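Local coordinates for protein phytanoyl-CoA dioxygenase (PDB 6ZYL) that catalyses beta-hydroxylation of thioholgamide as the non-heme monooxygenase ThoJ, probably using iron and 2-oxoglutarate, at residues Pro77-His80 and Leu81-Trp85; Ser101-Gly104 and Pro105-Val109; Asp235-Thr238 and Pro239-Pro243. All blocks are in the same frame, centred on the assembly; numbering follows the deposited sequence.

All three contacts are local turns within a continuous stretch of chain. In contact 1 every touching residue is buried, and the chain leads into helix 84-90; contact 2 lies near the surface, where helix 93-103 passes into strand 107-117; contact 3 is largely buried, at the end of strand 229-237. Contacts 2 and 3 meet because these two strands are neighbours in one sheet: L108 N lies 2.8 Å from I237 O, a probable hydrogen bond. Contact 1 reaches contact 2 by packing, with H80 NE2 3.5 Å from V109 CG1. Direct backbone bonds close contact 1, a water spans contact 2, and contact 3 adds a threonine hydroxyl to its backbone bond.

Contact 1 of 3, residues Pro77-His80 and Leu81-Trp85; sequences PKIH and LVASW
K78 and I79 hand their carbonyls to the chain ahead: L81 N bonds to K78 O (3.1 Å, N-H...O 160°), while I79 O is gripped twice, by V82 N from above the carbonyl plane (3.1 Å) and by A83 N nearly in line with the C=O bond (3.0 Å). Overlapping turns thus carry the chain to A83, at the N-cap position of helix 84-90. L81 splits its two methyls between neighbours. CD1 runs alongside K78, 3.8 Å from K78 CB, and CD2 reaches the H80 ring, 3.7 Å from H80 CD2. L81 CG stands over one face of that imidazole in a CH-pi contact, 4.3 Å from the centroid and 20° off the normal, displaced toward the rim. On I79, CG2 is the branch set anti to the backbone N, and it lies 3.8 Å from CZ2 of W85, whose indole it meets obliquely, with A83 CB beside it. The polar ends look elsewhere: K78 NZ forms a salt bridge with E264, and H80 ND1 bonds to T112. K78, L81 and V82 pack against helix 273-295, I79, A83 and W85 against helix 46-66, and I79, H80 and W85 against strand 107-117.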
loop_
_atom_site.group_PDB
_atom_site.type_symbol
_atom_site.label_atom_id
_atom_site.label_comp_id
_atom_site.label_asym_id
_atom_site.label_seq_id
_atom_site.Cartn_x
_atom_site.Cartn_y
_atom_site.Cartn_z
ATOM N N PRO A 77 0.258 -4.327 8.966
ATOM C CA PRO A 77 -0.322 -4.314 7.623
ATOM C C PRO A 77 -1.827 -4.086 7.617
ATOM O O PRO A 77 -2.472 -4.290 6.584
ATOM C CB PRO A 77 0.006 -5.715 7.105
ATOM C CG PRO A 77 -0.101 -6.585 8.370
ATOM C CD PRO A 77 0.156 -5.667 9.579
ATOM N N LYS A 78 -2.381 -3.678 8.756
ATOM C CA LYS A 78 -3.829 -3.585 8.915
ATOM C C LYS A 78 -4.214 -2.310 9.662
ATOM O O LYS A 78 -5.048 -2.319 10.567
ATOM C CB LYS A 78 -4.367 -4.814 9.647
ATOM C CG LYS A 78 -4.018 -6.146 9.006
ATOM C CD LYS A 78 -4.901 -6.430 7.799
ATOM C CE LYS A 78 -4.537 -7.760 7.155
ATOM N NZ LYS A 78 -5.548 -8.200 6.154
ATOM N N ILE A 79 -3.611 -1.186 9.276
ATOM C CA ILE A 79 -3.931 0.077 9.935
ATOM C C ILE A 79 -5.427 0.353 9.849
ATOM O O ILE A 79 -6.047 0.820 10.812
ATOM C CB ILE A 79 -3.116 1.229 9.320
ATOM C CG1 ILE A 79 -1.626 0.897 9.297
ATOM C CG2 ILE A 79 -3.354 2.523 10.096
ATOM C CD1 ILE A 79 -0.791 1.886 8.492
ATOM N N HIS A 80 -6.030 0.053 8.698
ATOM C CA HIS A 80 -7.431 0.367 8.455
ATOM C C HIS A 80 -8.389 -0.394 9.360
ATOM O O HIS A 80 -9.577 -0.059 9.387
ATOM C CB HIS A 80 -7.773 0.070 6.992
ATOM C CG HIS A 80 -7.478 -1.340 6.576
ATOM N ND1 HIS A 80 -6.194 -1.824 6.444
ATOM C CD2 HIS A 80 -8.301 -2.367 6.258
ATOM C CE1 HIS A 80 -6.238 -3.089 6.067
ATOM N NE2 HIS A 80 -7.504 -3.444 5.945
ATOM N N LEU A 81 -7.920 -1.404 10.087
ATOM C CA LEU A 81 -8.794 -2.153 10.978
ATOM C C LEU A 81 -8.890 -1.537 12.371
ATOM O O LEU A 81 -9.784 -1.927 13.134
ATOM C CB LEU A 81 -8.314 -3.603 11.098
ATOM C CG LEU A 81 -8.328 -4.452 9.824
ATOM C CD1 LEU A 81 -8.013 -5.914 10.157
ATOM C CD2 LEU A 81 -9.653 -4.354 9.087
ATOM N N VAL A 82 -8.021 -0.595 12.712
ATOM C CA VAL A 82 -8.043 0.020 14.043
ATOM C C VAL A 82 -8.120 1.536 14.009
ATOM O O VAL A 82 -8.526 2.144 15.020
ATOM C CB VAL A 82 -6.811 -0.425 14.860
ATOM C CG1 VAL A 82 -6.879 -1.907 15.171
ATOM C CG2 VAL A 82 -5.525 -0.079 14.118
ATOM N N ALA A 83 -7.747 2.204 12.922
ATOM C CA ALA A 83 -7.646 3.658 12.885
ATOM C C ALA A 83 -8.707 4.231 11.955
ATOM O O ALA A 83 -8.790 3.844 10.784
ATOM C CB ALA A 83 -6.252 4.098 12.431
ATOM N N SER A 84 -9.499 5.169 12.476
ATOM C CA SER A 84 -10.596 5.728 11.695
ATOM C C SER A 84 -10.088 6.466 10.461
ATOM O O SER A 84 -10.721 6.423 9.400
ATOM C CB SER A 84 -11.434 6.661 12.567
ATOM O OG SER A 84 -12.133 5.934 13.563
ATOM N N TRP A 85 -8.948 7.154 10.578
ATOM C CA TRP A 85 -8.431 7.898 9.433
ATOM C C TRP A 85 -8.051 6.957 8.296
ATOM O O TRP A 85 -8.290 7.262 7.122
ATOM C CB TRP A 85 -7.233 8.756 9.848
ATOM C CG TRP A 85 -6.004 7.982 10.213
ATOM C CD1 TRP A 85 -5.620 7.599 11.463
ATOM C CD2 TRP A 85 -4.991 7.501 9.319
ATOM N NE1 TRP A 85 -4.436 6.907 11.405
ATOM C CE2 TRP A 85 -4.029 6.831 10.099
ATOM C CE3 TRP A 85 -4.808 7.568 7.934
ATOM C CZ2 TRP A 85 -2.901 6.234 9.544
ATOM C CZ3 TRP A 85 -3.687 6.972 7.383
ATOM C CH2 TRP A 85 -2.746 6.316 8.188
#

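Contact 2 of 3, residues Ser101-Gly104 and Pro105-Val109; sequences SLLG and PDLLV
L107 folds its isobutyl group back over the end of the preceding helix, with CD2 3.9 Å from L103 CB and 3.6 Å from G104 O. Two torsions account for this. CG is anti to its own carbonyl carbon (chi1 -57°), and the extended second torsion carries CD1 onward while CD2 branches off toward L103. CG and CD1 of L107 also stand close to G104 O, so this carbonyl faces an aliphatic surface. L103 has a first torsion of the same kind as L107, yet it meets L107 through its CB rather than through its methyls.

G104, the first residue to leave the helix, has a positive phi of 105°. A side chain could not be accommodated there: a beta carbon would press on the carbonyl O of L103 and would clash with CD of P105, whose ring follows directly.

The turn joins helix 93-103 to strand 107-117, which runs between strands 229-237 and 249-254 in the larger sheet, as expected for the double-stranded beta-helix of this oxygenase family. With an alanine here in place of the L107 leucine, a gap is likely to open over G104 O and beside L103 CB, and the helix end would lose this apolar contact with the strand. Polar closure falls to a water, which donates to L103 O at 2.8 Å and accepts from D106 N at 3.0 Å, thereby bridging the last helical carbonyl to the loop. Further along, the side chains of L107 and V109 lie against V253 in strand 249-254.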
loop_
_atom_site.group_PDB
_atom_site.type_symbol
_atom_site.label_atom_id
_atom_site.label_comp_id
_atom_site.label_asym_id
_atom_site.label_seq_id
_atom_site.Cartn_x
_atom_site.Cartn_y
_atom_site.Cartn_z
ATOM N N SER A 101 -12.302 0.820 -11.938
ATOM C CA SER A 101 -12.061 0.974 -13.367
ATOM C C SER A 101 -10.859 0.165 -13.835
ATOM O O SER A 101 -10.728 -0.094 -15.036
ATOM C CB SER A 101 -11.869 2.454 -13.712
ATOM O OG SER A 101 -10.553 2.891 -13.424
ATOM N N LEU A 102 -9.989 -0.250 -12.917
ATOM C CA LEU A 102 -8.837 -1.075 -13.256
ATOM C C LEU A 102 -9.076 -2.558 -13.018
ATOM O O LEU A 102 -8.630 -3.388 -13.817
ATOM C CB LEU A 102 -7.618 -0.639 -12.439
ATOM C CG LEU A 102 -7.138 0.806 -12.533
ATOM C CD1 LEU A 102 -5.854 0.970 -11.712
ATOM C CD2 LEU A 102 -6.907 1.224 -13.964
ATOM N N LEU A 103 -9.768 -2.911 -11.933
ATOM C CA LEU A 103 -9.861 -4.295 -11.494
ATOM C C LEU A 103 -11.264 -4.882 -11.553
ATOM O O LEU A 103 -11.409 -6.096 -11.366
ATOM C CB LEU A 103 -9.348 -4.427 -10.050
ATOM C CG LEU A 103 -7.937 -3.918 -9.750
ATOM C CD1 LEU A 103 -7.583 -4.182 -8.288
ATOM C CD2 LEU A 103 -6.923 -4.559 -10.674
ATOM N N GLY A 104 -12.290 -4.075 -11.793
ATOM C CA GLY A 104 -13.647 -4.566 -11.805
ATOM C C GLY A 104 -14.411 -4.157 -10.563
ATOM O O GLY A 104 -13.889 -3.472 -9.678
ATOM N N PRO A 105 -15.674 -4.582 -10.471
ATOM C CA PRO A 105 -16.546 -4.110 -9.386
ATOM C C PRO A 105 -16.442 -4.863 -8.068
ATOM O O PRO A 105 -17.089 -4.440 -7.098
ATOM C CB PRO A 105 -17.950 -4.286 -9.995
ATOM C CG PRO A 105 -17.807 -5.507 -10.867
ATOM C CD PRO A 105 -16.392 -5.445 -11.432
ATOM N N ASP A 106 -15.662 -5.939 -7.992
ATOM C CA ASP A 106 -15.505 -6.718 -6.768
ATOM C C ASP A 106 -14.123 -6.436 -6.196
ATOM O O ASP A 106 -13.108 -6.821 -6.789
ATOM C CB ASP A 106 -15.694 -8.207 -7.038
ATOM C CG ASP A 106 -17.036 -8.516 -7.672
ATOM O OD1 ASP A 106 -18.050 -7.935 -7.232
ATOM O OD2 ASP A 106 -17.077 -9.338 -8.609
ATOM N N LEU A 107 -14.084 -5.783 -5.035
ATOM C CA LEU A 107 -12.829 -5.304 -4.479
ATOM C C LEU A 107 -12.732 -5.605 -2.992
ATOM O O LEU A 107 -13.730 -5.558 -2.269
ATOM C CB LEU A 107 -12.679 -3.792 -4.691
ATOM C CG LEU A 107 -12.753 -3.268 -6.124
ATOM C CD1 LEU A 107 -12.785 -1.743 -6.132
ATOM C CD2 LEU A 107 -11.584 -3.785 -6.942
ATOM N N LEU A 108 -11.511 -5.899 -2.547
ATOM C CA LEU A 108 -11.199 -6.065 -1.138
ATOM C C LEU A 108 -9.904 -5.326 -0.836
ATOM O O LEU A 108 -9.036 -5.188 -1.701
ATOM C CB LEU A 108 -11.046 -7.542 -0.762
ATOM C CG LEU A 108 -12.240 -8.458 -1.022
ATOM C CD1 LEU A 108 -12.013 -9.251 -2.295
ATOM C CD2 LEU A 108 -12.460 -9.381 0.164
ATOM N N VAL A 109 -9.785 -4.848 0.398
ATOM C CA VAL A 109 -8.540 -4.274 0.895
ATOM C C VAL A 109 -7.739 -5.391 1.551
ATOM O O VAL A 109 -8.186 -5.992 2.535
ATOM C CB VAL A 109 -8.804 -3.128 1.882
ATOM C CG1 VAL A 109 -7.491 -2.658 2.502
ATOM C CG2 VAL A 109 -9.516 -1.977 1.186
HETATM O O HOH W 1 -13.337 -7.004 -9.589
#

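Contact 3 of 3, residues Asp235-Thr238 and Pro239-Pro243; sequences DYIT and PRVSP
T238 closes the turn onto R240 and V241 with two bonds. Its carbonyl oxygen accepts from V241 N (3.0 Å, N-H...O 163°), the donor standing about 50° out of the carbonyl plane, and its hydroxyl OG1 accepts from R240 N (3.1 Å). A first torsion of 83° holds OG1 between the backbone N and the carbonyl carbon, where it can lean over the turn and come within 3.5 Å of R240 CB. At the T238-P239 junction the fit is tight, T238 CB lying 3.3 Å from P239 CD.

The side chains of I237, just before the turn, and V241, its last residue, cross at about a right angle. V241 CG2 lies against I237 CB at 3.8 Å, and V241 CB approaches T238 O, so the same residue that donates the backbone bond also packs its side chain on the strand.

Further out, H142 bonds to the backbone of T238 and touches the side chains of T238, R240 and V241. The I237 side chain touches W110 and F261, and D235, on the strand that leads in, makes a salt bridge with R145 and a hydrogen bond with S111.

The geometry is that of a type I beta turn from T238 to V241 with P239 in its second position, reinforced by an ST turn from the threonine hydroxyl. It ends strand 229-237 and passes the chain to strand 242-243, which pairs antiparallel with strand 136-137.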
loop_
_atom_site.group_PDB
_atom_site.type_symbol
_atom_site.label_atom_id
_atom_site.label_comp_id
_atom_site.label_asym_id
_atom_site.label_seq_id
_atom_site.Cartn_x
_atom_site.Cartn_y
_atom_site.Cartn_z
ATOM N N ASP A 235 -3.366 -1.963 -0.641
ATOM C CA ASP A 235 -3.405 -3.076 -1.580
ATOM C C ASP A 235 -4.854 -3.478 -1.824
ATOM O O ASP A 235 -5.544 -3.923 -0.900
ATOM C CB ASP A 235 -2.605 -4.262 -1.052
ATOM C CG ASP A 235 -1.115 -4.028 -1.121
ATOM O OD1 ASP A 235 -0.654 -3.460 -2.133
ATOM O OD2 ASP A 235 -0.406 -4.399 -0.162
ATOM N N TYR A 236 -5.315 -3.301 -3.058
ATOM C CA TYR A 236 -6.644 -3.721 -3.472
ATOM C C TYR A 236 -6.533 -4.989 -4.308
ATOM O O TYR A 236 -5.636 -5.116 -5.147
ATOM C CB TYR A 236 -7.345 -2.622 -4.273
ATOM C CG TYR A 236 -7.766 -1.435 -3.434
ATOM C CD1 TYR A 236 -8.981 -1.429 -2.762
ATOM C CD2 TYR A 236 -6.944 -0.322 -3.310
ATOM C CE1 TYR A 236 -9.369 -0.344 -1.990
ATOM C CE2 TYR A 236 -7.321 0.766 -2.542
ATOM C CZ TYR A 236 -8.535 0.750 -1.885
ATOM O OH TYR A 236 -8.912 1.830 -1.121
ATOM N N ILE A 237 -7.444 -5.930 -4.062
ATOM C CA ILE A 237 -7.502 -7.184 -4.797
ATOM C C ILE A 237 -8.956 -7.466 -5.146
ATOM O O ILE A 237 -9.880 -6.888 -4.571
ATOM C CB ILE A 237 -6.916 -8.373 -3.997
ATOM C CG1 ILE A 237 -7.737 -8.613 -2.726
ATOM C CG2 ILE A 237 -5.460 -8.127 -3.649
ATOM C CD1 ILE A 237 -7.345 -9.870 -1.959
ATOM N N THR A 238 -9.150 -8.367 -6.095
ATOM C CA THR A 238 -10.449 -8.951 -6.381
ATOM C C THR A 238 -10.514 -10.360 -5.815
ATOM O O THR A 238 -9.497 -10.934 -5.412
ATOM C CB THR A 238 -10.702 -8.984 -7.890
ATOM O OG1 THR A 238 -10.062 -10.136 -8.453
ATOM C CG2 THR A 238 -10.181 -7.722 -8.557
ATOM N N PRO A 239 -11.706 -10.963 -5.776
ATOM C CA PRO A 239 -11.812 -12.351 -5.291
ATOM C C PRO A 239 -11.110 -13.369 -6.179
ATOM O O PRO A 239 -11.064 -14.551 -5.815
ATOM C CB PRO A 239 -13.329 -12.605 -5.250
ATOM C CG PRO A 239 -13.967 -11.233 -5.286
ATOM C CD PRO A 239 -13.021 -10.372 -6.084
ATOM N N ARG A 240 -10.575 -12.960 -7.331
ATOM C CA ARG A 240 -9.791 -13.863 -8.162
ATOM C C ARG A 240 -8.345 -13.975 -7.698
ATOM O O ARG A 240 -7.615 -14.838 -8.196
ATOM C CB ARG A 240 -9.832 -13.407 -9.623
ATOM C CG ARG A 240 -11.204 -13.548 -10.270
ATOM C CD ARG A 240 -11.132 -13.437 -11.792
ATOM N NE ARG A 240 -10.255 -14.447 -12.383
ATOM C CZ ARG A 240 -10.678 -15.545 -12.999
ATOM N NH1 ARG A 240 -11.977 -15.791 -13.118
ATOM N NH2 ARG A 240 -9.799 -16.401 -13.501
ATOM N N VAL A 241 -7.912 -13.123 -6.773
ATOM C CA VAL A 241 -6.614 -13.285 -6.131
ATOM C C VAL A 241 -6.751 -14.325 -5.029
ATOM O O VAL A 241 -7.744 -14.342 -4.292
ATOM C CB VAL A 241 -6.107 -11.943 -5.575
ATOM C CG1 VAL A 241 -4.759 -12.128 -4.890
ATOM C CG2 VAL A 241 -6.012 -10.906 -6.687
ATOM N N SER A 242 -5.761 -15.203 -4.911
ATOM C CA SER A 242 -5.777 -16.231 -3.886
ATOM C C SER A 242 -4.413 -16.316 -3.210
ATOM O O SER A 242 -3.384 -16.101 -3.855
ATOM C CB SER A 242 -6.138 -17.602 -4.476
ATOM O OG SER A 242 -5.109 -18.084 -5.319
ATOM N N PRO A 243 -4.387 -16.611 -1.912
ATOM C CA PRO A 243 -3.090 -16.803 -1.243
ATOM C C PRO A 243 -2.392 -18.057 -1.745
ATOM O O PRO A 243 -3.014 -19.104 -1.940
ATOM C CB PRO A 243 -3.461 -16.920 0.242
ATOM C CG PRO A 243 -4.907 -17.310 0.260
ATOM C CD PRO A 243 -5.526 -16.722 -0.982
#